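Local coordinates for brain tumor protein (Drosophila melanogaster American nodavirus, PDB 6J9R) that probably serves as a translational repressor of the TRIM family, in which this coiled-coil domain joins two subunits into an elongated dimer, at residues C99-R104 / S110-E115. Sequence-based numbering, arbitrary orientation.
Sequences CEAVER and SSLLTE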
ATOM      1  N   CYS B  99      15.354 -57.975 -13.903  1.00 28.83           N
ATOM      2  CA  CYS B  99      16.329 -58.693 -13.082  1.00 28.19           C
ATOM      3  C   CYS B  99      15.983 -60.191 -13.010  1.00 29.39           C
ATOM      4  O   CYS B  99      16.852 -61.043 -13.172  1.00 36.05           O
ATOM      5  CB  CYS B  99      16.394 -58.097 -11.671  1.00 27.19           C
ATOM      6  SG  CYS B  99      17.192 -56.443 -11.576  1.00 27.09           S
ATOM      7  N   GLU B 100      14.699 -60.499 -12.832  1.00 30.98           N
ATOM      8  CA  GLU B 100      14.232 -61.879 -12.765  1.00 28.42           C
ATOM      9  C   GLU B 100      14.461 -62.600 -14.085  1.00 29.41           C
ATOM     10  O   GLU B 100      14.814 -63.784 -14.096  1.00 36.23           O
ATOM     11  CB  GLU B 100      12.737 -61.918 -12.407  1.00 28.50           C
ATOM     12  CG  GLU B 100      12.418 -61.560 -10.953  1.00 30.28           C
ATOM     13  CD  GLU B 100      12.958 -62.592  -9.964  1.00 32.08           C
ATOM     14  OE1 GLU B 100      12.884 -63.797 -10.259  1.00 32.96           O
ATOM     15  OE2 GLU B 100      13.459 -62.206  -8.887  1.00 37.66           O
ATOM     16  N   ALA B 101      14.260 -61.899 -15.199  1.00 30.25           N
ATOM     17  CA  ALA B 101      14.477 -62.496 -16.522  1.00 31.37           C
ATOM     18  C   ALA B 101      15.970 -62.781 -16.713  1.00 33.59           C
ATOM     19  O   ALA B 101      16.363 -63.840 -17.208  1.00 31.80           O
ATOM     20  CB  ALA B 101      13.955 -61.582 -17.613  1.00 32.34           C
ATOM     21  N   VAL B 102      16.800 -61.838 -16.265  1.00 30.80           N
ATOM     22  CA  VAL B 102      18.230 -61.975 -16.428  1.00 30.87           C
ATOM     23  C   VAL B 102      18.750 -63.127 -15.575  1.00 33.82           C
ATOM     24  O   VAL B 102      19.465 -63.988 -16.076  1.00 38.47           O
ATOM     25  CB  VAL B 102      18.971 -60.667 -16.060  1.00 30.53           C
ATOM     26  CG1 VAL B 102      20.432 -60.923 -15.925  1.00 40.36           C
ATOM     27  CG2 VAL B 102      18.720 -59.595 -17.104  1.00 31.42           C
ATOM     28  N   GLU B 103      18.345 -63.170 -14.308  1.00 39.23           N
ATOM     29  CA  GLU B 103      18.814 -64.200 -13.378  1.00 36.91           C
ATOM     30  C   GLU B 103      18.343 -65.610 -13.737  1.00 42.69           C
ATOM     31  O   GLU B 103      18.964 -66.584 -13.332  1.00 46.10           O
ATOM     32  CB  GLU B 103      18.367 -63.883 -11.961  1.00 33.20           C
ATOM     33  CG  GLU B 103      19.167 -62.781 -11.310  1.00 41.85           C
ATOM     34  CD  GLU B 103      18.410 -62.082 -10.199  1.00 53.44           C
ATOM     35  OE1 GLU B 103      17.317 -62.566  -9.844  1.00 60.54           O
ATOM     36  OE2 GLU B 103      18.885 -61.040  -9.703  1.00 53.98           O
ATOM     37  N   ARG B 104      17.262 -65.720 -14.505  1.00 49.36           N
ATOM     38  CA  ARG B 104      16.698 -67.029 -14.790  1.00 49.53           C
ATOM     39  C   ARG B 104      17.217 -67.516 -16.118  1.00 60.15           C
ATOM     40  O   ARG B 104      17.071 -68.689 -16.475  1.00 71.03           O
ATOM     41  CB  ARG B 104      15.166 -66.966 -14.823  1.00 44.43           C
ATOM     42  N   SER B 110      22.014 -60.305 -25.587  1.00 62.20           N
ATOM     43  CA  SER B 110      22.568 -58.961 -25.500  1.00 59.88           C
ATOM     44  C   SER B 110      21.463 -57.910 -25.434  1.00 54.76           C
ATOM     45  O   SER B 110      21.638 -56.873 -24.797  1.00 56.38           O
ATOM     46  CB  SER B 110      23.489 -58.682 -26.688  1.00 68.10           C
ATOM     47  OG  SER B 110      22.774 -58.745 -27.910  1.00 76.52           O
ATOM     48  N   SER B 111      20.323 -58.186 -26.064  1.00 47.43           N
ATOM     49  CA  SER B 111      19.231 -57.222 -26.086  1.00 43.02           C
ATOM     50  C   SER B 111      18.613 -57.103 -24.712  1.00 47.01           C
ATOM     51  O   SER B 111      18.251 -56.013 -24.277  1.00 52.81           O
ATOM     52  CB  SER B 111      18.150 -57.622 -27.081  1.00 45.56           C
ATOM     53  OG  SER B 111      17.446 -58.764 -26.624  1.00 50.27           O
ATOM     54  N   LEU B 112      18.496 -58.230 -24.022  1.00 45.00           N
ATOM     55  CA  LEU B 112      17.969 -58.215 -22.662  1.00 34.87           C
ATOM     56  C   LEU B 112      18.918 -57.469 -21.735  1.00 33.74           C
ATOM     57  O   LEU B 112      18.480 -56.661 -20.909  1.00 30.36           O
ATOM     58  CB  LEU B 112      17.747 -59.639 -22.161  1.00 34.98           C
ATOM     59  CG  LEU B 112      17.341 -59.801 -20.693  1.00 35.16           C
ATOM     60  CD1 LEU B 112      16.069 -59.042 -20.384  1.00 33.18           C
ATOM     61  CD2 LEU B 112      17.160 -61.277 -20.354  1.00 35.23           C
ATOM     62  N   LEU B 113      20.218 -57.716 -21.916  1.00 34.14           N
ATOM     63  CA  LEU B 113      21.238 -57.071 -21.116  1.00 33.44           C
ATOM     64  C   LEU B 113      21.304 -55.579 -21.407  1.00 32.78           C
ATOM     65  O   LEU B 113      21.580 -54.792 -20.511  1.00 35.90           O
ATOM     66  CB  LEU B 113      22.599 -57.710 -21.366  1.00 35.99           C
ATOM     67  CG  LEU B 113      22.873 -59.126 -20.894  1.00 46.21           C
ATOM     68  CD1 LEU B 113      24.173 -59.622 -21.516  1.00 49.44           C
ATOM     69  CD2 LEU B 113      22.965 -59.149 -19.391  1.00 35.97           C
ATOM     70  N   THR B 114      21.059 -55.199 -22.660  1.00 41.58           N
ATOM     71  CA  THR B 114      21.028 -53.789 -23.053  1.00 38.43           C
ATOM     72  C   THR B 114      19.861 -53.103 -22.345  1.00 42.94           C
ATOM     73  O   THR B 114      20.010 -51.998 -21.807  1.00 45.42           O
ATOM     74  CB  THR B 114      20.905 -53.638 -24.586  1.00 39.53           C
ATOM     75  OG1 THR B 114      22.107 -54.135 -25.207  1.00 43.90           O
ATOM     76  CG2 THR B 114      20.719 -52.184 -24.979  1.00 37.47           C
ATOM     77  N   GLU B 115      18.719 -53.789 -22.304  1.00 39.30           N
ATOM     78  CA  GLU B 115      17.564 -53.281 -21.586  1.00 40.36           C
ATOM     79  C   GLU B 115      17.862 -53.111 -20.091  1.00 40.74           C
ATOM     80  O   GLU B 115      17.520 -52.069 -19.511  1.00 36.15           O
ATOM     81  CB  GLU B 115      16.349 -54.202 -21.790  1.00 47.37           C
ATOM     82  CG  GLU B 115      15.103 -53.736 -21.030  1.00 56.12           C
ATOM     83  CD  GLU B 115      14.576 -52.391 -21.496  1.00 67.22           C
ATOM     84  OE1 GLU B 115      14.863 -51.991 -22.647  1.00 76.92           O
ATOM     85  OE2 GLU B 115      13.910 -51.710 -20.686  1.00 66.90           O
TER
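The CA atoms of Val102 and Leu112, 7.3 Å apart, are the nearest pair between 99-104 on helix 30-104 and 110-115 on helix 110-128. The arrangement is a helical hairpin at one end of the long rod: five non-helical residues make the turn, and the shorter helix folds back beside the longer one, as in other TRIM coiled coils. The contact is small, burying 155 Å² over both segments, and wholly apolar. Leu112 projects from the returning helix toward the long one and makes the close contacts of its helix. CG of Leu112 sits 3.9 Å from CG2 of Val102, and the branch CD2 packs against the same methyl at 4.0 Å. CD2 of Leu112 also reaches Ala101, lying 4.1 Å from the backbone C and 4.2 Å from CB, so that this one methyl bridges two successive residues of the long helix. Val102 turns CG1 anti to its own N (chi1 167°), which places CG2 on the N side of the residue and leaves that methyl to meet the leucine. The second subunit covers the neighbouring surface: its Leu13 packs on Val102, its Leu9 on Leu113, and its Arg17 forms salt bridges with Glu100 and Glu103. The hairpin end is thereby built into the dimer. At the start of the returning helix, Ser110 O accepts two hydrogen bonds from Thr114, from N at 2.8 Å and from OG1 at 2.8 Å; they arrive on opposite faces of the carbonyl, the hydroxyl lying 38° out of its plane.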